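Local coordinates for protein citrate lyase, subunit 1 (Methanosaeta concilii, PDB 6HXI) that probably catalyses the ATP- and coenzyme A-dependent cleavage of citrate to acetyl-CoA and oxaloacetate, and binds coenzyme A, at residues Glu84-Lys89 against Phe106-Phe111; Arg55-Pro60 against Gly71-Asp76. All coordinates share one frame; numbering follows the deposited sequence.

Interaction 1: Glu84-Lys89 against Phe106-Phe111; sequences EYLNEK and FLIEPF
In the small antiparallel sheet of the ATP-grasp region, one face is covered by helix 79-89, whose last turn packs Y85, L86 and K89 against F106 and I108 of strand 106-110. Helix and strand run antiparallel, their axes 10.8 Å apart, and no hydrogen bond joins them; the contact is made mostly by apolar side chains. F106 carries most of it. Its CG lies anti to its own carbonyl carbon (chi1 -59°), and the ring extends to the helix, where Y85 and K89 meet different parts of it while L86 meets the side chain at its root. Y85 presents the CE1 corner of its ring to F106 CD2 at 3.6 Å; the two ring planes are nearly perpendicular, at 89°, yet the approach is oblique. At the far end of the phenyl ring, CZ lies 3.9 Å from K89 CB, while the carbonyl oxygen of K89 sits at the ring edge near its plane. L86 runs alongside F106, the two chains heading opposite ways, with CD2 3.8 Å from F106 CB. With an alanine here the ring is gone, and Y85 CE1 and K89 CB would probably be left facing a gap between sheet and helix end. Within the helix, K89 CG lies over one face of the Y85 ring, offset toward its rim, before the lysine chain bends and leads away from the strand. V58 and V35 of the adjoining strands also touch L86. The other branch of this leucine, CD1, meets I108 CD1 tip to tip at 3.8 Å.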
loop_
_atom_site.group_PDB
_atom_site.type_symbol
_atom_site.label_atom_id
_atom_site.label_comp_id
_atom_site.label_asym_id
_atom_site.label_seq_id
_atom_site.Cartn_x
_atom_site.Cartn_y
_atom_site.Cartn_z
ATOM N N GLU C 84 -2.899 65.592 -52.273
ATOM C CA GLU C 84 -3.593 65.766 -53.553
ATOM C C GLU C 84 -3.366 64.530 -54.430
ATOM O O GLU C 84 -4.328 64.001 -54.983
ATOM C CB GLU C 84 -3.119 67.041 -54.277
ATOM C CG GLU C 84 -3.738 68.322 -53.737
ATOM C CD GLU C 84 -3.206 69.627 -54.305
ATOM O OE1 GLU C 84 -2.287 69.591 -55.156
ATOM O OE2 GLU C 84 -3.710 70.693 -53.884
ATOM N N TYR C 85 -2.104 64.049 -54.520
ATOM C CA TYR C 85 -1.732 62.848 -55.281
ATOM C C TYR C 85 -2.421 61.607 -54.689
ATOM O O TYR C 85 -2.884 60.757 -55.446
ATOM C CB TYR C 85 -0.198 62.678 -55.324
ATOM C CG TYR C 85 0.275 61.343 -55.860
ATOM C CD1 TYR C 85 0.431 60.244 -55.015
ATOM C CD2 TYR C 85 0.579 61.178 -57.208
ATOM C CE1 TYR C 85 0.869 59.011 -55.499
ATOM C CE2 TYR C 85 1.016 59.944 -57.705
ATOM C CZ TYR C 85 1.160 58.864 -56.844
ATOM O OH TYR C 85 1.573 57.633 -57.300
ATOM N N LEU C 86 -2.485 61.516 -53.346
ATOM C CA LEU C 86 -3.113 60.401 -52.636
ATOM C C LEU C 86 -4.646 60.419 -52.790
ATOM O O LEU C 86 -5.231 59.357 -53.001
ATOM C CB LEU C 86 -2.738 60.396 -51.140
ATOM C CG LEU C 86 -1.256 60.325 -50.752
ATOM C CD1 LEU C 86 -1.034 60.999 -49.419
ATOM C CD2 LEU C 86 -0.747 58.888 -50.702
ATOM N N ASN C 87 -5.290 61.613 -52.682
ATOM C CA ASN C 87 -6.749 61.767 -52.813
ATOM C C ASN C 87 -7.254 61.520 -54.243
ATOM O O ASN C 87 -8.429 61.197 -54.426
ATOM C CB ASN C 87 -7.231 63.132 -52.292
ATOM C CG ASN C 87 -7.616 63.146 -50.826
ATOM O OD1 ASN C 87 -6.767 63.218 -49.929
ATOM N ND2 ASN C 87 -8.916 63.125 -50.552
ATOM N N GLU C 88 -6.364 61.652 -55.243
ATOM C CA GLU C 88 -6.688 61.442 -56.652
ATOM C C GLU C 88 -6.461 59.993 -57.092
ATOM O O GLU C 88 -7.391 59.371 -57.611
ATOM C CB GLU C 88 -5.861 62.388 -57.547
ATOM C CG GLU C 88 -6.320 63.838 -57.559
ATOM C CD GLU C 88 -5.340 64.841 -58.148
ATOM O OE1 GLU C 88 -4.117 64.564 -58.150
ATOM O OE2 GLU C 88 -5.798 65.927 -58.573
ATOM N N LYS C 89 -5.222 59.466 -56.888
ATOM C CA LYS C 89 -4.758 58.139 -57.330
ATOM C C LYS C 89 -5.318 56.925 -56.552
ATOM O O LYS C 89 -5.298 55.823 -57.105
ATOM C CB LYS C 89 -3.213 58.067 -57.357
ATOM C CG LYS C 89 -2.531 59.070 -58.286
ATOM C CD LYS C 89 -2.351 58.546 -59.700
ATOM C CE LYS C 89 -1.752 59.598 -60.602
ATOM N NZ LYS C 89 -1.494 59.071 -61.968
ATOM N N PHE C 106 0.561 53.252 -51.049
ATOM C CA PHE C 106 1.499 54.298 -51.477
ATOM C C PHE C 106 2.546 54.608 -50.422
ATOM O O PHE C 106 2.220 54.748 -49.237
ATOM C CB PHE C 106 0.748 55.602 -51.840
ATOM C CG PHE C 106 -0.270 55.461 -52.946
ATOM C CD1 PHE C 106 -1.582 55.091 -52.663
ATOM C CD2 PHE C 106 0.079 55.696 -54.268
ATOM C CE1 PHE C 106 -2.516 54.927 -53.689
ATOM C CE2 PHE C 106 -0.854 55.537 -55.294
ATOM C CZ PHE C 106 -2.147 55.159 -54.995
ATOM N N LEU C 107 3.799 54.753 -50.858
ATOM C CA LEU C 107 4.884 55.083 -49.946
ATOM C C LEU C 107 5.210 56.581 -50.003
ATOM O O LEU C 107 5.345 57.146 -51.094
ATOM C CB LEU C 107 6.134 54.222 -50.249
ATOM C CG LEU C 107 7.457 54.596 -49.542
ATOM C CD1 LEU C 107 7.439 54.245 -48.046
ATOM C CD2 LEU C 107 8.637 53.964 -50.231
ATOM N N ILE C 108 5.330 57.210 -48.819
ATOM C CA ILE C 108 5.742 58.612 -48.681
ATOM C C ILE C 108 7.103 58.656 -47.981
ATOM O O ILE C 108 7.301 58.048 -46.923
ATOM C CB ILE C 108 4.700 59.599 -48.068
ATOM C CG1 ILE C 108 3.272 59.314 -48.585
ATOM C CG2 ILE C 108 5.110 61.067 -48.364
ATOM C CD1 ILE C 108 2.174 59.914 -47.751
ATOM N N GLU C 109 8.046 59.346 -48.612
ATOM C CA GLU C 109 9.397 59.494 -48.086
ATOM C C GLU C 109 10.034 60.854 -48.470
ATOM O O GLU C 109 9.577 61.472 -49.436
ATOM C CB GLU C 109 10.272 58.313 -48.541
ATOM C CG GLU C 109 10.573 58.266 -50.030
ATOM C CD GLU C 109 11.513 57.157 -50.459
ATOM O OE1 GLU C 109 12.118 56.504 -49.578
ATOM O OE2 GLU C 109 11.660 56.951 -51.685
ATOM N N PRO C 110 11.099 61.316 -47.762
ATOM C CA PRO C 110 11.736 62.588 -48.153
ATOM C C PRO C 110 12.430 62.534 -49.517
ATOM O O PRO C 110 12.967 61.492 -49.899
ATOM C CB PRO C 110 12.747 62.844 -47.030
ATOM C CG PRO C 110 13.029 61.515 -46.447
ATOM C CD PRO C 110 11.769 60.718 -46.583
ATOM N N PHE C 111 12.408 63.655 -50.252
ATOM C CA PHE C 111 13.047 63.790 -51.557
ATOM C C PHE C 111 14.524 64.062 -51.344
ATOM O O PHE C 111 14.879 65.084 -50.739
ATOM C CB PHE C 111 12.392 64.921 -52.379
ATOM C CG PHE C 111 13.073 65.248 -53.693
ATOM C CD1 PHE C 111 12.785 64.526 -54.843
ATOM C CD2 PHE C 111 13.984 66.295 -53.782
ATOM C CE1 PHE C 111 13.414 64.830 -56.056
ATOM C CE2 PHE C 111 14.621 66.590 -54.993
ATOM C CZ PHE C 111 14.332 65.858 -56.121
#

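Interaction 2: Arg55-Pro60 against Gly71-Asp76; sequences RLVVKP and GLVLLD
R55 and D76 close one end of an antiparallel pairing in the four-strand sheet of the ATP-grasp region, where strand 74-75 lies at the sheet's margin beside strand 56-60. From CB, the R55 side chain runs past OD1 of D76: CB and CG each lie 3.4 Å from this oxygen and CD 3.7 Å, and two successive bends, about CB-CG (chi2 -52°) and CG-CD (chi3 -68°), turn the chain back to let NE form a salt bridge with OD1 at 2.8 Å. Guanidinium and carboxylate planes are 65° apart. Further out, NH2 donates to D76 O over 2.8 Å; this oxygen lies in the guanidinium plane, but the donor stands well above the plane of the carbonyl. One arginine thus grips both backbone and side chain where the chain turns a corner, and NH1 extends the grip to D78.

Along the strands, V58 and L74 form a hydrogen-bonded pair: L74 N donates to V58 O at 2.9 Å, and V58 N to L74 O. Beside these bonds V58 CG1 and L74 CD2 lie 3.7 Å apart, their side chains pointing the same way. V73 lies alongside K59, and its CG1 meets V57 CG1 at an oblique crossing; K59 NZ goes on to salt bridges with E8 and D214. Past the pairing, the P60 ring crosses L72 at about a right angle, with CD 4.0 Å from L72 CB.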
loop_
_atom_site.group_PDB
_atom_site.type_symbol
_atom_site.label_atom_id
_atom_site.label_comp_id
_atom_site.label_asym_id
_atom_site.label_seq_id
_atom_site.Cartn_x
_atom_site.Cartn_y
_atom_site.Cartn_z
ATOM N N ARG C 55 10.467 68.090 -48.092
ATOM C CA ARG C 55 10.076 67.895 -49.491
ATOM C C ARG C 55 9.938 66.379 -49.681
ATOM O O ARG C 55 10.806 65.623 -49.243
ATOM C CB ARG C 55 11.071 68.523 -50.484
ATOM C CG ARG C 55 11.020 70.056 -50.550
ATOM C CD ARG C 55 9.632 70.663 -50.775
ATOM N NE ARG C 55 9.085 70.380 -52.104
ATOM C CZ ARG C 55 8.476 71.278 -52.873
ATOM N NH1 ARG C 55 8.332 72.532 -52.457
ATOM N NH2 ARG C 55 7.994 70.929 -54.059
ATOM N N LEU C 56 8.826 65.950 -50.277
ATOM C CA LEU C 56 8.448 64.549 -50.400
ATOM C C LEU C 56 8.530 63.920 -51.795
ATOM O O LEU C 56 8.752 64.598 -52.804
ATOM C CB LEU C 56 7.007 64.373 -49.857
ATOM C CG LEU C 56 6.671 65.003 -48.504
ATOM C CD1 LEU C 56 5.214 64.932 -48.247
ATOM C CD2 LEU C 56 7.417 64.331 -47.354
ATOM N N VAL C 57 8.383 62.577 -51.794
ATOM C CA VAL C 57 8.261 61.639 -52.912
ATOM C C VAL C 57 7.111 60.687 -52.515
ATOM O O VAL C 57 7.120 60.125 -51.415
ATOM C CB VAL C 57 9.569 60.850 -53.235
ATOM C CG1 VAL C 57 9.355 59.840 -54.357
ATOM C CG2 VAL C 57 10.707 61.785 -53.600
ATOM N N VAL C 58 6.125 60.535 -53.391
ATOM C CA VAL C 58 5.015 59.623 -53.138
ATOM C C VAL C 58 4.812 58.762 -54.401
ATOM O O VAL C 58 4.736 59.285 -55.516
ATOM C CB VAL C 58 3.732 60.294 -52.549
ATOM C CG1 VAL C 58 3.252 61.479 -53.375
ATOM C CG2 VAL C 58 2.612 59.289 -52.298
ATOM N N LYS C 59 4.849 57.435 -54.213
ATOM C CA LYS C 59 4.766 56.437 -55.279
ATOM C C LYS C 59 3.995 55.176 -54.834
ATOM O O LYS C 59 4.038 54.840 -53.644
ATOM C CB LYS C 59 6.185 56.065 -55.772
ATOM C CG LYS C 59 7.164 55.631 -54.673
ATOM C CD LYS C 59 8.597 55.605 -55.168
ATOM C CE LYS C 59 9.575 55.709 -54.031
ATOM N NZ LYS C 59 10.962 55.364 -54.451
ATOM N N PRO C 60 3.305 54.447 -55.759
ATOM C CA PRO C 60 2.595 53.225 -55.337
ATOM C C PRO C 60 3.540 52.082 -54.934
ATOM O O PRO C 60 4.530 51.821 -55.624
ATOM C CB PRO C 60 1.723 52.872 -56.548
ATOM C CG PRO C 60 2.407 53.487 -57.703
ATOM C CD PRO C 60 3.155 54.687 -57.212
ATOM N N GLY C 71 4.929 56.648 -65.162
ATOM C CA GLY C 71 4.652 58.034 -64.809
ATOM C C GLY C 71 3.787 58.163 -63.575
ATOM O O GLY C 71 2.860 58.981 -63.547
ATOM N N LEU C 72 4.093 57.346 -62.544
ATOM C CA LEU C 72 3.340 57.307 -61.287
ATOM C C LEU C 72 4.081 57.896 -60.073
ATOM O O LEU C 72 3.428 58.243 -59.089
ATOM C CB LEU C 72 2.863 55.878 -60.994
ATOM C CG LEU C 72 1.610 55.450 -61.750
ATOM C CD1 LEU C 72 1.666 53.994 -62.101
ATOM C CD2 LEU C 72 0.357 55.754 -60.948
ATOM N N VAL C 73 5.423 58.028 -60.139
ATOM C CA VAL C 73 6.226 58.581 -59.042
ATOM C C VAL C 73 6.080 60.109 -59.009
ATOM O O VAL C 73 6.345 60.771 -60.018
ATOM C CB VAL C 73 7.716 58.145 -59.109
ATOM C CG1 VAL C 73 8.513 58.710 -57.935
ATOM C CG2 VAL C 73 7.854 56.628 -59.158
ATOM N N LEU C 74 5.664 60.663 -57.852
ATOM C CA LEU C 74 5.541 62.108 -57.659
ATOM C C LEU C 74 6.809 62.580 -56.943
ATOM O O LEU C 74 7.047 62.178 -55.803
ATOM C CB LEU C 74 4.272 62.461 -56.856
ATOM C CG LEU C 74 3.780 63.903 -57.002
ATOM C CD1 LEU C 74 2.784 64.028 -58.146
ATOM C CD2 LEU C 74 3.135 64.394 -55.728
ATOM N N LEU C 75 7.645 63.377 -57.633
ATOM C CA LEU C 75 8.922 63.866 -57.108
ATOM C C LEU C 75 8.890 65.332 -56.682
ATOM O O LEU C 75 8.290 66.164 -57.367
ATOM C CB LEU C 75 10.043 63.650 -58.134
ATOM C CG LEU C 75 10.445 62.217 -58.404
ATOM C CD1 LEU C 75 9.981 61.775 -59.780
ATOM C CD2 LEU C 75 11.935 62.049 -58.273
ATOM N N ASP C 76 9.582 65.642 -55.564
ATOM C CA ASP C 76 9.742 66.976 -54.955
ATOM C C ASP C 76 8.398 67.700 -54.749
ATOM O O ASP C 76 8.014 68.550 -55.559
ATOM C CB ASP C 76 10.762 67.823 -55.751
ATOM C CG ASP C 76 11.329 69.047 -55.047
ATOM O OD1 ASP C 76 11.021 69.244 -53.847
ATOM O OD2 ASP C 76 12.108 69.789 -55.687
#

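Both interactions build on the same sheet, since strands 106-110 and 56-60 are neighbours in it and strand 74-75 leads along the chain into helix 79-89. Interaction 1 is the buried layer between helix and sheet, without a hydrogen bond across its segments; interaction 2 is partly buried and lies within the sheet toward its margin, combining backbone bonds with an ion pair at an exposed end. Y85 is one link between them: its hydroxyl oxygen is 2.6 Å from L72 O, a probable, weak hydrogen bond, and packs on P60 CD. Near the other end, F111 N probably bonds to R55 O, continuing the backbone pairing of strands 106-110 and 56-60.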